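Tungsten-containing formylmethanofuran dehydrogenase 2 subunit C (PDB 5T5I) is a subunit of the tungsten enzyme complex that probably makes formylmethanofuran from carbon dioxide and methanofuran, the first step of methane formation. Local coordinates at residues C[15-20]-C[75-80]; C[95-100]-C[114-119]; C[158-163]-C[177-182]; C[195-200]-C[214-219]. One frame throughout, in Å; residues are numbered along the deposited sequence.

Contacts 2, 3 and 4 each join successive coils of one long stack, whereas contact 1 lays the N-terminal strand 16-17 beside strand 76-77. Contacts 1 and 2 touch through I79 and G99 and through R78 and M96. Contacts 3 and 4 touch through V177 and N195, since strands 177-179 and 196-198 pair. Contacts 2 and 3 stay about 6 Å apart at their nearest atoms, and contacts 1 and 4 lie on opposite sides of the chain's centre. The first three are largely buried; contact 4 keeps an exposed glutamine. The chemistry shifts too: a watered salt bridge in contact 1, aromatic rings in contact 2, paired asparagines in contact 3, and methionine and phenylalanine beside water-bridged backbone in contact 4.

Contact 1: residues C[15-20]-C[75-80]; sequences PLEAPN and NTKRIG
E17 and R78 lie alongside each other with their ends pointing the same way, and R78 NE donates to E17 OE2 at 3.2 Å in a salt bridge. The oxygen sits at the edge of the guanidinium, near its plane, whereas NE approaches from above the carboxylate plane; the two flat groups are turned 38° apart. A water spans the remaining gap, 2.8 Å from E17 OE1 and 2.8 Å from R78 NH1, and so ties the second carboxylate oxygen to a second guanidinium nitrogen. K77 rises from the same face as E17, and its fully extended chain carries CE to 4.0 Å from P15 CB, where a proline ring offers a rigid apolar rest for methylenes.

On the other face, T76 and A18 meet methyl to methyl, CG2 to CB at 3.9 Å. T76 OG1 lies beside the backbone N, anti to the carbonyl carbon, where it hydrogen-bonds Q11. Behind the side chains the strands run parallel: L16 N bonds to N75 O, K77 N to L16 O, and A18 N to K77 O at 2.9 Å and an almost straight 177°.

Further out, R78 NH2 bonds to Q81 and the guanidinium makes a cation-pi contact with Y97. E17 and K77 reach salt-bridge partners on the chain of another protein, so the charges probably balance across a subunit interface. Strand 16-17 pairs with strand 38-41 on one side and 76-77 on the other, and so links the N-terminal region to an early coil of the beta-helix.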
loop_
_atom_site.group_PDB
_atom_site.type_symbol
_atom_site.label_atom_id
_atom_site.label_comp_id
_atom_site.label_asym_id
_atom_site.label_seq_id
_atom_site.Cartn_x
_atom_site.Cartn_y
_atom_site.Cartn_z
ATOM N N PRO C 15 44.080 -24.853 15.311
ATOM C CA PRO C 15 43.611 -25.128 16.684
ATOM C C PRO C 15 44.073 -26.435 17.326
ATOM O O PRO C 15 44.456 -27.385 16.638
ATOM C CB PRO C 15 42.081 -25.105 16.564
ATOM C CG PRO C 15 41.778 -24.504 15.253
ATOM C CD PRO C 15 42.955 -24.680 14.369
ATOM N N LEU C 16 44.027 -26.456 18.658
ATOM C CA LEU C 16 44.298 -27.637 19.464
ATOM C C LEU C 16 42.961 -28.310 19.760
ATOM O O LEU C 16 41.939 -27.626 19.873
ATOM C CB LEU C 16 44.932 -27.248 20.820
ATOM C CG LEU C 16 46.257 -26.479 20.792
ATOM C CD1 LEU C 16 46.673 -26.092 22.196
ATOM C CD2 LEU C 16 47.349 -27.299 20.136
ATOM N N GLU C 17 42.964 -29.637 19.902
ATOM C CA GLU C 17 41.790 -30.406 20.359
ATOM C C GLU C 17 42.279 -31.088 21.624
ATOM O O GLU C 17 43.221 -31.869 21.558
ATOM C CB GLU C 17 41.283 -31.445 19.350
ATOM C CG GLU C 17 40.864 -30.848 18.020
ATOM C CD GLU C 17 39.845 -31.656 17.237
ATOM O OE1 GLU C 17 39.597 -31.308 16.059
ATOM O OE2 GLU C 17 39.273 -32.617 17.805
ATOM N N ALA C 18 41.685 -30.758 22.772
ATOM C CA ALA C 18 42.158 -31.268 24.054
ATOM C C ALA C 18 41.058 -31.888 24.927
ATOM O O ALA C 18 40.863 -31.470 26.073
ATOM C CB ALA C 18 42.872 -30.146 24.792
ATOM N N PRO C 19 40.399 -32.963 24.438
ATOM C CA PRO C 19 39.395 -33.654 25.274
ATOM C C PRO C 19 39.966 -34.266 26.560
ATOM O O PRO C 19 39.210 -34.482 27.509
ATOM C CB PRO C 19 38.833 -34.720 24.326
ATOM C CG PRO C 19 39.954 -34.983 23.360
ATOM C CD PRO C 19 40.534 -33.628 23.122
ATOM N N ASN C 20 41.293 -34.504 26.616
ATOM C CA ASN C 20 41.940 -35.034 27.824
ATOM C C ASN C 20 42.089 -33.984 28.937
ATOM O O ASN C 20 42.484 -34.350 30.043
ATOM C CB ASN C 20 43.289 -35.691 27.496
ATOM C CG ASN C 20 43.156 -37.017 26.794
ATOM O OD1 ASN C 20 42.189 -37.747 26.991
ATOM N ND2 ASN C 20 44.180 -37.423 26.058
ATOM N N ASN C 75 41.681 -20.886 20.927
ATOM C CA ASN C 75 41.905 -21.876 19.876
ATOM C C ASN C 75 42.096 -23.302 20.426
ATOM O O ASN C 75 42.786 -24.112 19.808
ATOM C CB ASN C 75 43.060 -21.424 18.953
ATOM C CG ASN C 75 42.597 -21.121 17.538
ATOM O OD1 ASN C 75 41.402 -21.032 17.253
ATOM N ND2 ASN C 75 43.532 -20.953 16.612
ATOM N N THR C 76 41.373 -23.640 21.516
ATOM C CA THR C 76 41.408 -24.983 22.109
ATOM C C THR C 76 39.989 -25.521 22.182
ATOM O O THR C 76 39.119 -24.930 22.844
ATOM C CB THR C 76 42.111 -24.996 23.463
ATOM O OG1 THR C 76 43.390 -24.383 23.311
ATOM C CG2 THR C 76 42.295 -26.410 24.014
ATOM N N LYS C 77 39.773 -26.649 21.494
ATOM C CA LYS C 77 38.482 -27.324 21.366
ATOM C C LYS C 77 38.349 -28.494 22.340
ATOM O O LYS C 77 39.348 -29.065 22.768
ATOM C CB LYS C 77 38.324 -27.869 19.928
ATOM C CG LYS C 77 38.347 -26.799 18.849
ATOM C CD LYS C 77 38.386 -27.394 17.437
ATOM C CE LYS C 77 38.302 -26.311 16.381
ATOM N NZ LYS C 77 38.398 -26.864 15.017
ATOM N N ARG C 78 37.093 -28.851 22.662
ATOM C CA ARG C 78 36.690 -30.030 23.446
ATOM C C ARG C 78 37.154 -30.044 24.915
ATOM O O ARG C 78 37.177 -31.108 25.522
ATOM C CB ARG C 78 37.139 -31.320 22.722
ATOM C CG ARG C 78 36.623 -31.405 21.292
ATOM C CD ARG C 78 36.962 -32.716 20.613
ATOM N NE ARG C 78 36.459 -32.737 19.240
ATOM C CZ ARG C 78 35.214 -33.018 18.854
ATOM N NH1 ARG C 78 34.898 -32.998 17.574
ATOM N NH2 ARG C 78 34.275 -33.307 19.749
ATOM N N ILE C 79 37.432 -28.876 25.517
ATOM C CA ILE C 79 37.834 -28.815 26.934
ATOM C C ILE C 79 36.669 -29.354 27.787
ATOM O O ILE C 79 35.523 -28.953 27.582
ATOM C CB ILE C 79 38.251 -27.375 27.356
ATOM C CG1 ILE C 79 39.570 -26.958 26.654
ATOM C CG2 ILE C 79 38.389 -27.251 28.885
ATOM C CD1 ILE C 79 39.815 -25.473 26.640
ATOM N N GLY C 80 36.975 -30.282 28.686
ATOM C CA GLY C 80 35.990 -30.872 29.586
ATOM C C GLY C 80 35.046 -31.886 28.961
ATOM O O GLY C 80 34.086 -32.306 29.614
HETATM O O HOH W 1 36.824 -31.740 15.905
#

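Contact 2: residues C[95-100]-C[114-119]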
loop_
_atom_site.group_PDB
_atom_site.type_symbol
_atom_site.label_atom_id
_atom_site.label_comp_id
_atom_site.label_asym_id
_atom_site.label_seq_id
_atom_site.Cartn_x
_atom_site.Cartn_y
_atom_site.Cartn_z
ATOM N N ASN C 95 37.252 -22.391 22.488
ATOM C CA ASN C 95 36.769 -22.649 21.131
ATOM C C ASN C 95 35.495 -23.558 21.228
ATOM O O ASN C 95 34.726 -23.443 22.199
ATOM C CB ASN C 95 37.904 -23.251 20.273
ATOM C CG ASN C 95 37.739 -23.093 18.771
ATOM O OD1 ASN C 95 36.914 -23.754 18.167
ATOM N ND2 ASN C 95 38.442 -22.167 18.140
ATOM N N MET C 96 35.261 -24.448 20.253
ATOM C CA MET C 96 34.056 -25.267 20.197
ATOM C C MET C 96 34.050 -26.438 21.172
ATOM O O MET C 96 35.089 -26.818 21.695
ATOM C CB MET C 96 33.895 -25.830 18.774
ATOM C CG MET C 96 33.698 -24.774 17.693
ATOM S SD MET C 96 33.978 -25.484 16.054
ATOM C CE MET C 96 33.948 -24.026 15.064
ATOM N N TYR C 97 32.862 -27.030 21.366
ATOM C CA TYR C 97 32.624 -28.269 22.134
ATOM C C TYR C 97 32.955 -28.233 23.622
ATOM O O TYR C 97 33.214 -29.290 24.200
ATOM C CB TYR C 97 33.387 -29.440 21.489
ATOM C CG TYR C 97 33.145 -29.597 20.003
ATOM C CD1 TYR C 97 31.924 -30.057 19.524
ATOM C CD2 TYR C 97 34.160 -29.353 19.083
ATOM C CE1 TYR C 97 31.701 -30.228 18.163
ATOM C CE2 TYR C 97 33.953 -29.532 17.717
ATOM C CZ TYR C 97 32.719 -29.961 17.259
ATOM O OH TYR C 97 32.490 -30.141 15.917
ATOM N N VAL C 98 32.916 -27.068 24.275
ATOM C CA VAL C 98 33.233 -27.032 25.705
ATOM C C VAL C 98 32.196 -27.861 26.476
ATOM O O VAL C 98 30.988 -27.701 26.263
ATOM C CB VAL C 98 33.405 -25.606 26.290
ATOM C CG1 VAL C 98 32.082 -24.855 26.393
ATOM C CG2 VAL C 98 34.089 -25.666 27.652
ATOM N N GLY C 99 32.677 -28.800 27.281
ATOM C CA GLY C 99 31.811 -29.681 28.059
ATOM C C GLY C 99 30.893 -30.584 27.246
ATOM O O GLY C 99 29.897 -31.074 27.786
ATOM N N ALA C 100 31.213 -30.839 25.960
ATOM C CA ALA C 100 30.373 -31.698 25.112
ATOM C C ALA C 100 30.222 -33.100 25.738
ATOM O O ALA C 100 31.216 -33.716 26.122
ATOM C CB ALA C 100 30.959 -31.817 23.709
ATOM N N GLY C 114 32.793 -21.028 21.838
ATOM C CA GLY C 114 32.445 -21.310 20.451
ATOM C C GLY C 114 31.175 -22.125 20.350
ATOM O O GLY C 114 30.501 -22.374 21.361
ATOM N N SER C 115 30.855 -22.575 19.129
ATOM C CA SER C 115 29.663 -23.380 18.894
ATOM C C SER C 115 29.751 -24.752 19.561
ATOM O O SER C 115 30.843 -25.234 19.866
ATOM C CB SER C 115 29.410 -23.547 17.395
ATOM O OG SER C 115 29.211 -22.278 16.802
ATOM N N TRP C 116 28.584 -25.354 19.823
ATOM C CA TRP C 116 28.442 -26.695 20.428
ATOM C C TRP C 116 28.874 -26.767 21.904
ATOM O O TRP C 116 29.251 -27.832 22.391
ATOM C CB TRP C 116 29.129 -27.779 19.581
ATOM C CG TRP C 116 28.462 -27.950 18.252
ATOM C CD1 TRP C 116 27.214 -28.450 18.025
ATOM C CD2 TRP C 116 28.970 -27.544 16.977
ATOM N NE1 TRP C 116 26.901 -28.356 16.690
ATOM C CE2 TRP C 116 27.968 -27.816 16.019
ATOM C CE3 TRP C 116 30.180 -26.981 16.546
ATOM C CZ2 TRP C 116 28.143 -27.552 14.651
ATOM C CZ3 TRP C 116 30.336 -26.686 15.198
ATOM C CH2 TRP C 116 29.333 -26.980 14.268
ATOM N N ALA C 117 28.716 -25.670 22.645
ATOM C CA ALA C 117 28.984 -25.676 24.082
ATOM C C ALA C 117 27.911 -26.561 24.715
ATOM O O ALA C 117 26.724 -26.352 24.475
ATOM C CB ALA C 117 28.904 -24.267 24.650
ATOM N N GLY C 118 28.323 -27.591 25.439
ATOM C CA GLY C 118 27.367 -28.517 26.046
ATOM C C GLY C 118 26.592 -29.391 25.071
ATOM O O GLY C 118 25.528 -29.902 25.420
ATOM N N GLN C 119 27.109 -29.613 23.850
ATOM C CA GLN C 119 26.451 -30.517 22.888
ATOM C C GLN C 119 26.290 -31.895 23.542
ATOM O O GLN C 119 27.224 -32.359 24.205
ATOM C CB GLN C 119 27.299 -30.656 21.626
ATOM C CG GLN C 119 26.753 -31.661 20.573
ATOM C CD GLN C 119 27.709 -31.770 19.411
ATOM O OE1 GLN C 119 28.923 -31.791 19.597
ATOM N NE2 GLN C 119 27.203 -31.765 18.182
HETATM O O HOH W 2 32.186 -24.301 23.111
#
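Y97 and W116 each begin a type II turn, and the two turns, Y97 to A100 and W116 to Q119, lie in register, joined by Y97 N to S115 O (3.1 Å) and G118 N to V98 O (2.8 Å). Glycine suits the third place of both turns, since G99 and G118 need positive phi. G114 is glycine for another reason: a CB there would run into the N95 backbone.

The two aromatic side chains point the same way with planes only 13° apart, but they are slid so far that they barely overlap. Y97 CD1 instead rests on W116 CB at 3.6 Å, while its OH stands over the rim of one indole face; S115 CB lies against the opposite face. M96, its chain extended beyond CG, sets SD at the indole edge, 3.9 Å from W116 CZ3, a Met-aromatic contact. Q119 OE1 meets the edge of the tyrosine ring, 3.5 Å from Y97 CD1, while its NE2 bonds to S139, a calcium ligand.

A serine in place of Y97 would probably leave W116 CB uncovered, R78 without its cation-pi partner and an acidic side chain of another protein without its hydroxyl mate.

Inward, V98 CG1 packs on A117 CB at 3.7 Å. Stacked turns with recurring glycines fit the glycine-repeat beta-helix of the glutamate synthase C-terminal domain, a fold this subunit probably shares.

Contact 3: residues C[158-163]-C[177-182]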
loop_
_atom_site.group_PDB
_atom_site.type_symbol
_atom_site.label_atom_id
_atom_site.label_comp_id
_atom_site.label_asym_id
_atom_site.label_seq_id
_atom_site.Cartn_x
_atom_site.Cartn_y
_atom_site.Cartn_z
ATOM N N ALA C 158 23.720 -15.541 22.636
ATOM C CA ALA C 158 23.986 -16.786 21.902
ATOM C C ALA C 158 23.400 -16.642 20.495
ATOM O O ALA C 158 22.683 -15.672 20.230
ATOM C CB ALA C 158 23.431 -18.005 22.622
ATOM N N ASP C 159 23.746 -17.537 19.585
ATOM C CA ASP C 159 23.339 -17.393 18.175
ATOM C C ASP C 159 22.158 -18.293 17.763
ATOM O O ASP C 159 21.058 -18.078 18.277
ATOM C CB ASP C 159 24.572 -17.572 17.280
ATOM C CG ASP C 159 25.681 -16.561 17.547
ATOM O OD1 ASP C 159 25.362 -15.413 17.940
ATOM O OD2 ASP C 159 26.865 -16.909 17.345
ATOM N N ASN C 160 22.330 -19.226 16.797
ATOM C CA ASN C 160 21.227 -20.034 16.285
ATOM C C ASN C 160 21.116 -21.404 16.890
ATOM O O ASN C 160 22.109 -21.998 17.302
ATOM C CB ASN C 160 21.364 -20.235 14.771
ATOM C CG ASN C 160 21.161 -19.010 13.921
ATOM O OD1 ASN C 160 20.871 -17.919 14.398
ATOM N ND2 ASN C 160 21.210 -19.197 12.621
ATOM N N GLU C 161 19.893 -21.939 16.835
ATOM C CA GLU C 161 19.578 -23.323 17.154
ATOM C C GLU C 161 20.021 -23.777 18.546
ATOM O O GLU C 161 20.487 -24.909 18.719
ATOM C CB GLU C 161 20.153 -24.238 16.046
ATOM C CG GLU C 161 19.593 -23.934 14.660
ATOM C CD GLU C 161 20.172 -24.832 13.588
ATOM O OE1 GLU C 161 19.692 -25.980 13.441
ATOM O OE2 GLU C 161 21.180 -24.428 12.965
ATOM N N ILE C 162 19.842 -22.911 19.559
ATOM C CA ILE C 162 20.174 -23.327 20.908
ATOM C C ILE C 162 19.126 -24.394 21.314
ATOM O O ILE C 162 17.957 -24.310 20.916
ATOM C CB ILE C 162 20.261 -22.153 21.938
ATOM C CG1 ILE C 162 18.904 -21.502 22.204
ATOM C CG2 ILE C 162 21.305 -21.079 21.527
ATOM C CD1 ILE C 162 18.789 -21.031 23.609
ATOM N N GLY C 163 19.571 -25.423 22.001
ATOM C CA GLY C 163 18.702 -26.523 22.409
ATOM C C GLY C 163 18.104 -27.326 21.267
ATOM O O GLY C 163 17.003 -27.868 21.389
ATOM N N VAL C 177 19.176 -13.998 21.678
ATOM C CA VAL C 177 19.469 -15.081 20.736
ATOM C C VAL C 177 19.082 -14.615 19.330
ATOM O O VAL C 177 18.300 -13.668 19.171
ATOM C CB VAL C 177 18.845 -16.462 21.062
ATOM C CG1 VAL C 177 19.282 -16.965 22.433
ATOM C CG2 VAL C 177 17.334 -16.433 20.950
ATOM N N ASN C 178 19.586 -15.312 18.313
ATOM C CA ASN C 178 19.270 -14.980 16.936
ATOM C C ASN C 178 18.031 -15.761 16.466
ATOM O O ASN C 178 16.933 -15.400 16.889
ATOM C CB ASN C 178 20.502 -15.129 16.039
ATOM C CG ASN C 178 20.289 -14.531 14.671
ATOM O OD1 ASN C 178 19.893 -13.391 14.559
ATOM N ND2 ASN C 178 20.585 -15.246 13.609
ATOM N N ILE C 179 18.161 -16.825 15.640
ATOM C CA ILE C 179 16.969 -17.526 15.162
ATOM C C ILE C 179 16.925 -18.992 15.572
ATOM O O ILE C 179 17.938 -19.595 15.894
ATOM C CB ILE C 179 16.780 -17.365 13.631
ATOM C CG1 ILE C 179 17.910 -18.067 12.827
ATOM C CG2 ILE C 179 16.659 -15.889 13.262
ATOM C CD1 ILE C 179 17.619 -18.201 11.323
ATOM N N MET C 180 15.718 -19.541 15.575
ATOM C CA MET C 180 15.413 -20.955 15.801
ATOM C C MET C 180 15.867 -21.547 17.153
ATOM O O MET C 180 16.302 -22.703 17.178
ATOM C CB MET C 180 15.959 -21.798 14.629
ATOM C CG MET C 180 15.503 -21.277 13.274
ATOM S SD MET C 180 15.931 -22.223 11.781
ATOM C CE MET C 180 17.714 -21.984 11.689
ATOM N N PRO C 181 15.687 -20.842 18.298
ATOM C CA PRO C 181 15.967 -21.492 19.589
ATOM C C PRO C 181 14.907 -22.569 19.847
ATOM O O PRO C 181 13.733 -22.364 19.517
ATOM C CB PRO C 181 15.847 -20.347 20.597
ATOM C CG PRO C 181 14.852 -19.421 19.989
ATOM C CD PRO C 181 15.118 -19.488 18.494
ATOM N N GLY C 182 15.330 -23.714 20.370
ATOM C CA GLY C 182 14.436 -24.840 20.628
ATOM C C GLY C 182 13.940 -25.578 19.392
ATOM O O GLY C 182 12.924 -26.286 19.460
HETATM O O HOH W 3 18.903 -19.769 18.919
#
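N160 and N178 lay their amides side by side, nearly coplanar at 8°, so that the two flat groups form one continuous plate. N160 OD1 takes N178 ND2 at 2.8 Å in its own plane, on a lone pair, and also receives I179 N from above that plane, which fixes the rotation of the amide. Onto this plate comes the first bump: I179 CG1, placed between the backbone N and the carbonyl carbon (chi1 66°), lies over the face of the N160 amide, 3.5 Å from ND2. Asparagine suits this place because it is short enough to bond to the backbone of the next coil and flat enough for an aliphatic branch to lie against.

Replacing N160 with a leucine would remove the shared acceptor and is likely to leave I179 N and N178 ND2 without their mate, freeing the N178 amide to turn.

Elsewhere the fit is apolar. I162 CG1 settles on the ring of P181, 3.6 Å from its CB. The V177 CG1 methyl fits between two neighbours, I162 CD1 and A158 CB, each 4.3 Å away. M180 bends at its last torsion (-69°), folding CE back to 4.0 Å from E161 CG, while the E161 carboxylate goes to a basic side chain of another protein.

N178 N bonds to D159 O and E161 N to I179 O, and a water adds a second donor to each carbonyl; G182 N closes the far end on I162 O at 2.7 Å.

I162 and V177 reach inward to strands 170-173 and 187-192, while strand 196-198 pairs with 177-179 as the next coil of the stack.

Contact 4: residues C[195-200]-C[214-219]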
loop_
_atom_site.group_PDB
_atom_site.type_symbol
_atom_site.label_atom_id
_atom_site.label_comp_id
_atom_site.label_asym_id
_atom_site.label_seq_id
_atom_site.Cartn_x
_atom_site.Cartn_y
_atom_site.Cartn_z
ATOM N N ASN C 195 15.942 -10.890 23.910
ATOM C CA ASN C 195 15.143 -10.969 22.694
ATOM C C ASN C 195 15.439 -12.182 21.808
ATOM O O ASN C 195 16.484 -12.826 21.933
ATOM C CB ASN C 195 15.373 -9.679 21.877
ATOM C CG ASN C 195 15.056 -8.412 22.647
ATOM O OD1 ASN C 195 14.141 -8.372 23.481
ATOM N ND2 ASN C 195 15.803 -7.342 22.405
ATOM N N VAL C 196 14.499 -12.456 20.875
ATOM C CA VAL C 196 14.593 -13.502 19.846
ATOM C C VAL C 196 14.279 -12.829 18.504
ATOM O O VAL C 196 13.292 -12.102 18.411
ATOM C CB VAL C 196 13.603 -14.680 20.077
ATOM C CG1 VAL C 196 13.743 -15.751 18.986
ATOM C CG2 VAL C 196 13.770 -15.290 21.464
ATOM N N VAL C 197 15.058 -13.116 17.454
ATOM C CA VAL C 197 14.775 -12.554 16.123
ATOM C C VAL C 197 13.584 -13.313 15.498
ATOM O O VAL C 197 12.612 -12.684 15.084
ATOM C CB VAL C 197 16.019 -12.565 15.199
ATOM C CG1 VAL C 197 15.670 -12.128 13.777
ATOM C CG2 VAL C 197 17.127 -11.693 15.782
ATOM N N ALA C 198 13.658 -14.643 15.429
ATOM C CA ALA C 198 12.588 -15.418 14.797
ATOM C C ALA C 198 12.625 -16.909 15.106
ATOM O O ALA C 198 13.636 -17.449 15.552
ATOM C CB ALA C 198 12.654 -15.241 13.284
ATOM N N ARG C 199 11.496 -17.559 14.815
ATOM C CA ARG C 199 11.301 -19.004 14.797
ATOM C C ARG C 199 11.537 -19.737 16.114
ATOM O O ARG C 199 12.012 -20.876 16.090
ATOM C CB ARG C 199 12.192 -19.609 13.677
ATOM C CG ARG C 199 11.923 -19.009 12.311
ATOM C CD ARG C 199 12.988 -19.338 11.271
ATOM N NE ARG C 199 12.728 -18.567 10.059
ATOM C CZ ARG C 199 13.417 -18.628 8.926
ATOM N NH1 ARG C 199 14.427 -19.477 8.799
ATOM N NH2 ARG C 199 13.068 -17.877 7.891
ATOM N N ALA C 200 11.146 -19.145 17.251
ATOM C CA ALA C 200 11.290 -19.846 18.533
ATOM C C ALA C 200 10.365 -21.067 18.535
ATOM O O ALA C 200 9.217 -20.969 18.117
ATOM C CB ALA C 200 10.934 -18.924 19.705
ATOM N N MET C 214 11.534 -9.405 23.655
ATOM C CA MET C 214 10.715 -9.344 22.450
ATOM C C MET C 214 11.070 -10.428 21.441
ATOM O O MET C 214 12.245 -10.593 21.115
ATOM C CB MET C 214 10.903 -7.962 21.784
ATOM C CG MET C 214 10.142 -7.786 20.483
ATOM S SD MET C 214 10.265 -6.101 19.847
ATOM C CE MET C 214 8.969 -6.114 18.667
ATOM N N MET C 215 10.047 -11.095 20.877
ATOM C CA MET C 215 10.215 -12.015 19.740
ATOM C C MET C 215 9.844 -11.133 18.533
ATOM O O MET C 215 8.699 -10.684 18.458
ATOM C CB MET C 215 9.271 -13.231 19.801
ATOM C CG MET C 215 9.533 -14.148 20.962
ATOM S SD MET C 215 8.776 -15.774 20.768
ATOM C CE MET C 215 7.105 -15.349 20.557
ATOM N N GLN C 216 10.795 -10.809 17.642
ATOM C CA GLN C 216 10.469 -9.947 16.490
ATOM C C GLN C 216 9.419 -10.596 15.568
ATOM O O GLN C 216 8.530 -9.902 15.074
ATOM C CB GLN C 216 11.716 -9.584 15.663
ATOM C CG GLN C 216 12.745 -8.711 16.378
ATOM C CD GLN C 216 13.914 -8.362 15.471
ATOM O OE1 GLN C 216 13.762 -8.159 14.261
ATOM N NE2 GLN C 216 15.109 -8.244 16.027
ATOM N N GLU C 217 9.546 -11.924 15.345
ATOM C CA GLU C 217 8.661 -12.729 14.498
ATOM C C GLU C 217 8.386 -14.065 15.167
ATOM O O GLU C 217 9.223 -14.555 15.915
ATOM C CB GLU C 217 9.331 -13.021 13.158
ATOM C CG GLU C 217 9.686 -11.793 12.337
ATOM C CD GLU C 217 10.578 -12.152 11.165
ATOM O OE1 GLU C 217 10.121 -12.913 10.283
ATOM O OE2 GLU C 217 11.773 -11.779 11.188
ATOM N N PHE C 218 7.221 -14.652 14.893
ATOM C CA PHE C 218 6.843 -15.950 15.446
ATOM C C PHE C 218 6.291 -16.853 14.316
ATOM O O PHE C 218 6.597 -16.592 13.152
ATOM C CB PHE C 218 5.923 -15.773 16.667
ATOM C CG PHE C 218 5.692 -16.981 17.562
ATOM C CD1 PHE C 218 6.740 -17.832 17.905
ATOM C CD2 PHE C 218 4.416 -17.295 18.012
ATOM C CE1 PHE C 218 6.515 -18.955 18.698
ATOM C CE2 PHE C 218 4.197 -18.421 18.807
ATOM C CZ PHE C 218 5.251 -19.228 19.165
ATOM N N LEU C 219 5.542 -17.926 14.641
ATOM C CA LEU C 219 5.145 -18.957 13.706
ATOM C C LEU C 219 3.643 -19.258 13.732
ATOM O O LEU C 219 3.042 -19.403 14.807
ATOM C CB LEU C 219 5.951 -20.185 14.112
ATOM C CG LEU C 219 7.477 -20.144 13.846
ATOM C CD1 LEU C 219 8.170 -21.286 14.582
ATOM C CD2 LEU C 219 7.790 -20.257 12.359
HETATM O O HOH W 4 9.409 -16.679 12.789
HETATM O O HOH W 5 10.139 -16.430 17.706
#
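V196 and M215 face each other at the firm part of the contact, a backbone bridge. V196 N bonds to M214 O, and Q216 N to V196 O, each at 2.9 Å, so the backbone of V196 is held through both its polar atoms; the side chains touch more loosely, V196 CB to M215 CG at 4.2 Å. At the start, N195 OD1 accepts M214 N at 2.8 Å, so a side chain extends the backbone pairing by one bond.

The solvent side is slacker. Q216, exposed, merely runs alongside V197, with NE2 4.0 Å from CG2, and the bond from E217 N to V197 O is weak.

At the far end the backbones are bridged by water, one molecule linking R199 N to F218 O and another A200 N to E217 O, yet side chains still pack. M215 bends at its last torsion (-57°): SD stays 4.0 Å from A200 CB, and CE lies over one face of the F218 ring, toward its rim. An unbranched, flexible methionine can thread between an alanine and an aromatic ring in this way. A200 O comes up to the edge of that ring, 3.4 Å from F218 CE1, and L219 CD1 covers R199 CA at 3.9 Å. R199 and E217 do not pair with each other; each has its charged partner on the chain of another protein.

The contact joins late coils of the beta-helix, beyond which, with F218 meeting F245 edge-to-face, the chain passes into its final strands.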